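Putative hyaluronoglucosaminidase (Clostridium perfringens, PDB 6PWI) probably acts as a hexosaminidase of glycoside hydrolase family 84, this chain being the part that holds the catalytic barrel and the smaller domain before it. Local coordinates at residues 54-59 and 94-99; 66-71 and 146-151; 76-81 and 153-158. All coordinates share one frame; numbering follows the deposited sequence.

Contact 1: 54-59 and 94-99; sequences TDANVV and TNFLIG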
# COMPACT_ATOMS: atom_id res chain seq x y z
N THR A 54 0.25 -1.26 -35.78
CA THR A 54 0.88 -2.52 -35.41
C THR A 54 2.38 -2.30 -35.21
O THR A 54 3.01 -2.98 -34.41
CB THR A 54 0.61 -3.60 -36.47
OG1 THR A 54 -0.81 -3.76 -36.54
CG2 THR A 54 1.23 -4.94 -36.15
N ASP A 55 2.93 -1.34 -35.97
CA ASP A 55 4.35 -1.03 -35.92
C ASP A 55 4.53 0.44 -35.55
O ASP A 55 3.98 1.32 -36.21
CB ASP A 55 5.07 -1.44 -37.21
CG ASP A 55 5.10 -2.94 -37.45
OD1 ASP A 55 4.29 -3.42 -38.27
OD2 ASP A 55 5.94 -3.62 -36.81
N ALA A 56 5.32 0.68 -34.49
CA ALA A 56 5.49 2.00 -33.93
C ALA A 56 6.96 2.42 -33.94
O ALA A 56 7.87 1.59 -33.90
CB ALA A 56 4.92 2.05 -32.53
N ASN A 57 7.16 3.74 -34.01
CA ASN A 57 8.46 4.37 -33.86
C ASN A 57 8.58 4.86 -32.42
O ASN A 57 7.68 5.52 -31.91
CB ASN A 57 8.65 5.52 -34.86
CG ASN A 57 9.94 6.29 -34.65
OD1 ASN A 57 11.03 5.72 -34.73
ND2 ASN A 57 9.83 7.58 -34.40
N VAL A 58 9.73 4.55 -31.80
CA VAL A 58 10.01 4.87 -30.41
C VAL A 58 11.25 5.76 -30.35
O VAL A 58 12.31 5.40 -30.87
CB VAL A 58 10.23 3.57 -29.61
CG1 VAL A 58 10.70 3.86 -28.20
CG2 VAL A 58 8.99 2.70 -29.61
N VAL A 59 11.11 6.90 -29.67
CA VAL A 59 12.20 7.85 -29.50
C VAL A 59 12.44 8.05 -28.00
O VAL A 59 11.58 8.60 -27.32
CB VAL A 59 11.89 9.18 -30.19
CG1 VAL A 59 13.00 10.20 -30.03
CG2 VAL A 59 11.53 8.99 -31.66
N THR A 94 2.83 5.33 -35.87
CA THR A 94 2.56 5.76 -34.51
C THR A 94 3.90 6.02 -33.80
O THR A 94 4.83 5.23 -33.95
CB THR A 94 1.77 4.71 -33.72
OG1 THR A 94 0.59 4.33 -34.42
CG2 THR A 94 1.39 5.17 -32.33
N ASN A 95 3.96 7.11 -33.03
CA ASN A 95 5.18 7.56 -32.39
C ASN A 95 5.02 7.56 -30.86
O ASN A 95 4.04 8.09 -30.33
CB ASN A 95 5.59 8.95 -32.89
CG ASN A 95 6.06 8.97 -34.33
OD1 ASN A 95 7.25 8.78 -34.60
ND2 ASN A 95 5.16 9.22 -35.26
N PHE A 96 6.02 6.99 -30.17
CA PHE A 96 6.16 7.12 -28.72
C PHE A 96 7.44 7.88 -28.41
O PHE A 96 8.52 7.39 -28.70
CB PHE A 96 6.21 5.74 -28.06
CG PHE A 96 4.93 4.95 -28.19
CD1 PHE A 96 4.00 4.95 -27.17
CD2 PHE A 96 4.65 4.24 -29.35
CE1 PHE A 96 2.81 4.24 -27.29
CE2 PHE A 96 3.46 3.54 -29.47
CZ PHE A 96 2.55 3.53 -28.44
N LEU A 97 7.31 9.10 -27.86
CA LEU A 97 8.48 9.87 -27.48
C LEU A 97 8.54 9.98 -25.96
O LEU A 97 7.57 10.40 -25.32
CB LEU A 97 8.46 11.26 -28.12
CG LEU A 97 7.93 11.41 -29.55
CD1 LEU A 97 8.20 12.82 -30.06
CD2 LEU A 97 8.52 10.39 -30.50
N ILE A 98 9.68 9.59 -25.37
CA ILE A 98 9.89 9.72 -23.94
C ILE A 98 11.05 10.68 -23.70
O ILE A 98 12.15 10.47 -24.22
CB ILE A 98 10.11 8.35 -23.27
CG1 ILE A 98 9.06 7.32 -23.68
CG2 ILE A 98 10.20 8.51 -21.75
CD1 ILE A 98 7.63 7.67 -23.29
N GLY A 99 10.82 11.71 -22.87
CA GLY A 99 11.81 12.74 -22.70
C GLY A 99 11.75 13.40 -21.33
O GLY A 99 10.81 13.17 -20.57

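Contact 2: 66-71 and 146-151; sequences EATKNR and SAFYGI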
# COMPACT_ATOMS: atom_id res chain seq x y z
N GLU A 66 17.37 2.53 -18.40
CA GLU A 66 16.98 1.24 -18.96
C GLU A 66 15.63 0.79 -18.40
O GLU A 66 14.80 0.26 -19.14
CB GLU A 66 18.07 0.19 -18.77
CG GLU A 66 19.18 0.26 -19.81
CD GLU A 66 18.81 0.01 -21.27
OE1 GLU A 66 18.24 -1.06 -21.57
OE2 GLU A 66 19.10 0.90 -22.12
N ALA A 67 15.42 1.02 -17.09
CA ALA A 67 14.18 0.62 -16.44
C ALA A 67 12.99 1.32 -17.09
O ALA A 67 11.92 0.73 -17.24
CB ALA A 67 14.26 0.89 -14.96
N THR A 68 13.19 2.57 -17.51
CA THR A 68 12.16 3.40 -18.11
C THR A 68 11.89 2.96 -19.55
O THR A 68 10.75 2.97 -19.99
CB THR A 68 12.50 4.89 -17.90
OG1 THR A 68 12.83 5.08 -16.53
CG2 THR A 68 11.37 5.83 -18.26
N LYS A 69 12.94 2.57 -20.29
CA LYS A 69 12.73 2.04 -21.63
C LYS A 69 11.91 0.76 -21.56
O LYS A 69 10.93 0.61 -22.29
CB LYS A 69 14.06 1.82 -22.37
CG LYS A 69 14.96 3.04 -22.50
CD LYS A 69 16.17 2.80 -23.39
CE LYS A 69 17.23 3.87 -23.24
NZ LYS A 69 18.21 3.87 -24.36
N ASN A 70 12.30 -0.16 -20.66
CA ASN A 70 11.66 -1.45 -20.49
C ASN A 70 10.17 -1.28 -20.15
O ASN A 70 9.34 -2.09 -20.56
CB ASN A 70 12.36 -2.31 -19.44
CG ASN A 70 13.68 -2.88 -19.92
OD1 ASN A 70 13.82 -3.21 -21.10
ND2 ASN A 70 14.64 -3.03 -19.03
N ARG A 71 9.86 -0.22 -19.40
CA ARG A 71 8.49 0.07 -19.02
C ARG A 71 7.65 0.40 -20.26
O ARG A 71 6.49 0.00 -20.34
CB ARG A 71 8.43 1.17 -17.95
CG ARG A 71 7.05 1.34 -17.31
CD ARG A 71 6.53 0.09 -16.63
NE ARG A 71 5.91 0.45 -15.37
CZ ARG A 71 5.32 -0.40 -14.53
NH1 ARG A 71 5.27 -1.69 -14.83
NH2 ARG A 71 4.79 0.04 -13.40
N SER A 146 10.08 10.29 -13.19
CA SER A 146 8.79 10.87 -13.51
C SER A 146 8.30 10.44 -14.89
O SER A 146 7.10 10.28 -15.10
CB SER A 146 8.84 12.36 -13.39
OG SER A 146 9.29 12.73 -12.09
N ALA A 147 9.24 10.26 -15.83
CA ALA A 147 8.86 9.76 -17.14
C ALA A 147 8.25 8.37 -16.98
O ALA A 147 7.23 8.06 -17.58
CB ALA A 147 10.04 9.76 -18.09
N PHE A 148 8.89 7.55 -16.13
CA PHE A 148 8.43 6.22 -15.77
C PHE A 148 6.98 6.26 -15.27
O PHE A 148 6.15 5.50 -15.77
CB PHE A 148 9.37 5.61 -14.73
CG PHE A 148 9.12 4.17 -14.39
CD1 PHE A 148 9.90 3.17 -14.96
CD2 PHE A 148 8.15 3.80 -13.48
CE1 PHE A 148 9.69 1.83 -14.64
CE2 PHE A 148 7.93 2.47 -13.17
CZ PHE A 148 8.71 1.49 -13.74
N TYR A 149 6.67 7.14 -14.30
CA TYR A 149 5.30 7.30 -13.83
C TYR A 149 4.35 7.62 -14.98
O TYR A 149 3.25 7.05 -15.05
CB TYR A 149 5.20 8.33 -12.70
CG TYR A 149 6.16 8.11 -11.56
CD1 TYR A 149 6.42 6.83 -11.09
CD2 TYR A 149 6.82 9.17 -10.96
CE1 TYR A 149 7.32 6.60 -10.06
CE2 TYR A 149 7.72 8.96 -9.92
CZ TYR A 149 7.97 7.68 -9.47
OH TYR A 149 8.85 7.46 -8.45
N GLY A 150 4.78 8.52 -15.89
CA GLY A 150 4.00 8.84 -17.07
C GLY A 150 3.65 7.59 -17.87
O GLY A 150 2.49 7.39 -18.26
N ILE A 151 4.65 6.73 -18.08
CA ILE A 151 4.48 5.52 -18.88
C ILE A 151 3.58 4.53 -18.14
O ILE A 151 2.86 3.76 -18.79
CB ILE A 151 5.86 4.92 -19.24
CG1 ILE A 151 6.71 5.91 -20.05
CG2 ILE A 151 5.69 3.60 -19.98
CD1 ILE A 151 8.16 5.52 -20.17

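Contact 3: 76-81 and 153-158; sequences LSIKGI and SLKAIF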
# COMPACT_ATOMS: atom_id res chain seq x y z
N LEU A 76 3.95 -1.44 -24.86
CA LEU A 76 3.72 -1.73 -26.27
C LEU A 76 3.19 -3.15 -26.46
O LEU A 76 2.30 -3.37 -27.29
CB LEU A 76 5.01 -1.51 -27.08
CG LEU A 76 5.48 -0.06 -27.22
CD1 LEU A 76 6.55 0.04 -28.29
CD2 LEU A 76 4.32 0.86 -27.54
N SER A 77 3.74 -4.11 -25.70
CA SER A 77 3.40 -5.51 -25.88
C SER A 77 2.01 -5.86 -25.34
O SER A 77 1.47 -6.91 -25.67
CB SER A 77 4.47 -6.42 -25.33
OG SER A 77 4.46 -6.38 -23.92
N ILE A 78 1.41 -4.96 -24.54
CA ILE A 78 0.04 -5.14 -24.08
C ILE A 78 -0.89 -5.17 -25.29
O ILE A 78 -1.88 -5.89 -25.28
CB ILE A 78 -0.35 -4.09 -23.02
CG1 ILE A 78 0.16 -4.50 -21.63
CG2 ILE A 78 -1.86 -3.85 -23.00
CD1 ILE A 78 0.23 -3.37 -20.63
N LYS A 79 -0.55 -4.40 -26.34
CA LYS A 79 -1.35 -4.32 -27.55
C LYS A 79 -0.60 -4.94 -28.73
O LYS A 79 -0.90 -4.62 -29.88
CB LYS A 79 -1.69 -2.87 -27.90
CG LYS A 79 -2.39 -2.05 -26.83
CD LYS A 79 -3.75 -2.59 -26.45
CE LYS A 79 -4.79 -2.39 -27.52
NZ LYS A 79 -6.13 -2.81 -27.04
N GLY A 80 0.38 -5.80 -28.44
CA GLY A 80 1.16 -6.48 -29.46
C GLY A 80 1.68 -5.53 -30.54
O GLY A 80 1.65 -5.86 -31.72
N ILE A 81 2.14 -4.34 -30.12
CA ILE A 81 2.76 -3.37 -31.00
C ILE A 81 4.26 -3.63 -31.06
O ILE A 81 4.95 -3.52 -30.04
CB ILE A 81 2.48 -1.93 -30.51
CG1 ILE A 81 0.98 -1.62 -30.48
CG2 ILE A 81 3.25 -0.92 -31.35
CD1 ILE A 81 0.66 -0.25 -29.93
N SER A 153 1.05 5.45 -16.31
CA SER A 153 -0.30 5.91 -16.61
C SER A 153 -0.75 5.37 -17.97
O SER A 153 -1.89 4.94 -18.10
CB SER A 153 -0.43 7.39 -16.52
OG SER A 153 -0.42 7.80 -15.16
N LEU A 154 0.17 5.33 -18.95
CA LEU A 154 -0.13 4.75 -20.25
C LEU A 154 -0.45 3.26 -20.12
O LEU A 154 -1.30 2.74 -20.85
CB LEU A 154 1.03 4.96 -21.22
CG LEU A 154 1.15 6.35 -21.85
CD1 LEU A 154 2.42 6.44 -22.69
CD2 LEU A 154 -0.08 6.68 -22.67
N LYS A 155 0.23 2.59 -19.19
CA LYS A 155 0.02 1.17 -18.95
C LYS A 155 -1.40 0.94 -18.45
O LYS A 155 -2.08 0.00 -18.87
CB LYS A 155 1.04 0.62 -17.94
CG LYS A 155 1.08 -0.90 -17.87
CD LYS A 155 1.67 -1.47 -16.61
CE LYS A 155 1.44 -2.96 -16.54
NZ LYS A 155 1.97 -3.52 -15.27
N ALA A 156 -1.84 1.82 -17.55
CA ALA A 156 -3.20 1.77 -17.04
C ALA A 156 -4.18 2.00 -18.19
O ALA A 156 -5.21 1.32 -18.27
CB ALA A 156 -3.37 2.76 -15.92
N ILE A 157 -3.85 2.93 -19.09
CA ILE A 157 -4.76 3.26 -20.18
C ILE A 157 -4.87 2.07 -21.13
O ILE A 157 -5.97 1.67 -21.51
CB ILE A 157 -4.35 4.57 -20.89
CG1 ILE A 157 -4.50 5.78 -19.97
CG2 ILE A 157 -5.15 4.74 -22.18
CD1 ILE A 157 -4.14 7.11 -20.60
N PHE A 158 -3.71 1.49 -21.47
CA PHE A 158 -3.64 0.46 -22.50
C PHE A 158 -4.34 -0.82 -22.03
O PHE A 158 -4.88 -1.56 -22.85
CB PHE A 158 -2.20 0.25 -22.97
CG PHE A 158 -1.71 1.17 -24.06
CD1 PHE A 158 -2.14 2.49 -24.14
CD2 PHE A 158 -0.79 0.74 -25.00
CE1 PHE A 158 -1.68 3.34 -25.14
CE2 PHE A 158 -0.33 1.59 -26.00
CZ PHE A 158 -0.77 2.89 -26.07

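Contact 1: 54-59 and 94-99
Asn57 and Asn95 meet through their amides, which are turned almost at right angles, their planes 83° apart. Asn57 ND2 donates to Asn95 OD1 over 2.9 Å in a nearly straight bond (169° at the hydrogen) that lies in the carbonyl plane of the acceptor and in the amide plane of the donor. Asn95 makes the crossing: its chi1 of -70° puts CG beside its own backbone N and swings OD1 toward Asn57 ND2. The outer ends of both amides are held too: Asn57 OD1 bonds to Ser86 OG, and Asn95 ND2 to Lys90 O, so two buried amides are fixed in rotation. Further along this face Val59 and Leu97 lie side by side and point the same way, Val59 CG2 3.5 Å from Leu97 CD2. The strands are parallel neighbours in the mixed sheet of the domain related to domain 2 of family 20 glycoside hydrolases; 55-60 also pairs with 82-85, which it reaches through helix 66-78 in a beta-alpha-beta crossover. Asn57 N bonds to Thr94 O (2.8 Å) and Phe96 N to Asn57 O (2.8 Å); then Val59 N bonds to Phe96 O (2.8 Å) and Ile98 N to Val59 O (2.9 Å). The face of Ala56, Val58 and Phe96 is largely apolar, Thr94 being the exception, with its OG1 bonded to Gly53 N. Ala56 CB sits at the edge of the Phe96 ring, in its plane and 3.7 Å from CE2, while the ring itself reaches Leu72 and Leu76 of helix 66-78 and Phe158 of helix 144-158.

Contact 2: 66-71 and 146-151
The Phe148 ring has Arg71 over one face and the backbone of the other helix at its edge. Arg71 CG stands 4.0 Å from the ring centroid, 20° off the normal and displaced toward the rim, a CH-pi contact; Ala67 O lies in the ring plane, 3.6 Å from Phe148 CE1, and Thr68 OG1 is also near the edge, 3.8 Å from Phe148 CD1. The arginine chain crosses the phenylalanine at about a right angle, and its bends at chi2 and chi3 bring the guanidinium round to the far end of the ring. There the two planes are 24° apart, with Arg71 NE 3.4 Å from Phe148 CZ in an oblique approach. Arg71 NE is hydrogen-bonded to Thr152 OG1, which also bonds to Phe148 O, so one hydroxyl links the arginine to the backbone of the residue it covers. Ile151 fills the other part of the seam: its CG2 passes alongside the arginine, 3.8 Å from Arg71 CG, and its CD1 rests 3.7 Å from Thr68 CG2. The Thr68 branches divide the work, CG2 facing the apolar seam while OG1 bonds to Asp65 OD1 and Thr144 OG1. No hydrogen bond joins 66-71 to 146-151 directly. Their axes run nearly parallel, 11° apart at 9.4 Å, and Ala147 and Ile151 also rest on Ile98 of strand 94-100: close side-by-side packing of two helices on one face of a beta sheet, as in a layered alpha/beta domain.

Contact 3: 76-81 and 153-158
A Schellman motif closes helix 66-78 where it meets the last turn of helix 144-158. Gly80, with positive phi, is the C-prime residue: Ile81 N returns to Leu76 O (3.0 Å) and Gly80 N to Ser77 O (3.2 Å). Leu76 O also accepts from Lys79 N, the two donors arriving from opposite faces of its carbonyl plane. The turn presents Ile78, Lys79 and Ile81 to the other helix, and all three have their CB directed at it, as Phe158 does in return. Phe158 is the main partner. Its CD2 meets Lys79 CG at 3.7 Å, its CE2 is approached more loosely by Ile81 CD1 at 4.5 Å, and its CB lies 4.1 Å from Ile78 CG2. That same methyl touches Phe158 O at 3.8 Å. The other branch of Ile78 goes to Lys155, where CD1 packs 3.8 Å from Lys155 CG and the two chains cross at about a right angle. The lysines have different shapes. The bend at chi2 (-62°) lays Lys79 CD 3.9 Å from Phe158 O, and a second at chi3 (-71°) turns the end of the chain, whose NZ bonds to Gly163 O. Lys155 runs extended beyond CG to a salt bridge with Asp205 OD1. Phe158 itself continues inward to Phe96 of strand 94-100, to Val75 and to Leu166 of strand 165-175. Between 76-81 and 153-158 there is neither a hydrogen bond nor a salt bridge: the methylenes of both lysines behave as apolar surface while their ammonium groups are satisfied by third parties, so the two segments probably hold together mainly through apolar packing.

How the contacts relate
Contacts 2 and 3 share one seam between helices 66-78 and 144-158, centres about 13 Å apart; contact 1, a strand pair of the sheet these helices pack on, is centred about 13 and 12 Å from them. Ile98 CD1 of contact 1 packs 3.8 Å from Ile151 CG1 of contact 2. Toward contact 3, Ala56 CB lies 3.6 Å from Ile81 CG2. Arg71 NH1 comes 3.8 Å from Lys155 NZ across contacts 2 and 3; the salt bridge of Asp205 with Lys155 and long, weak ion pairs of Asp205 with Arg71 and Glu74 with both probably offset the like charges. All three belong to the domain related to domain 2 of family 20 hydrolases, away from predicted proton donor Asp299.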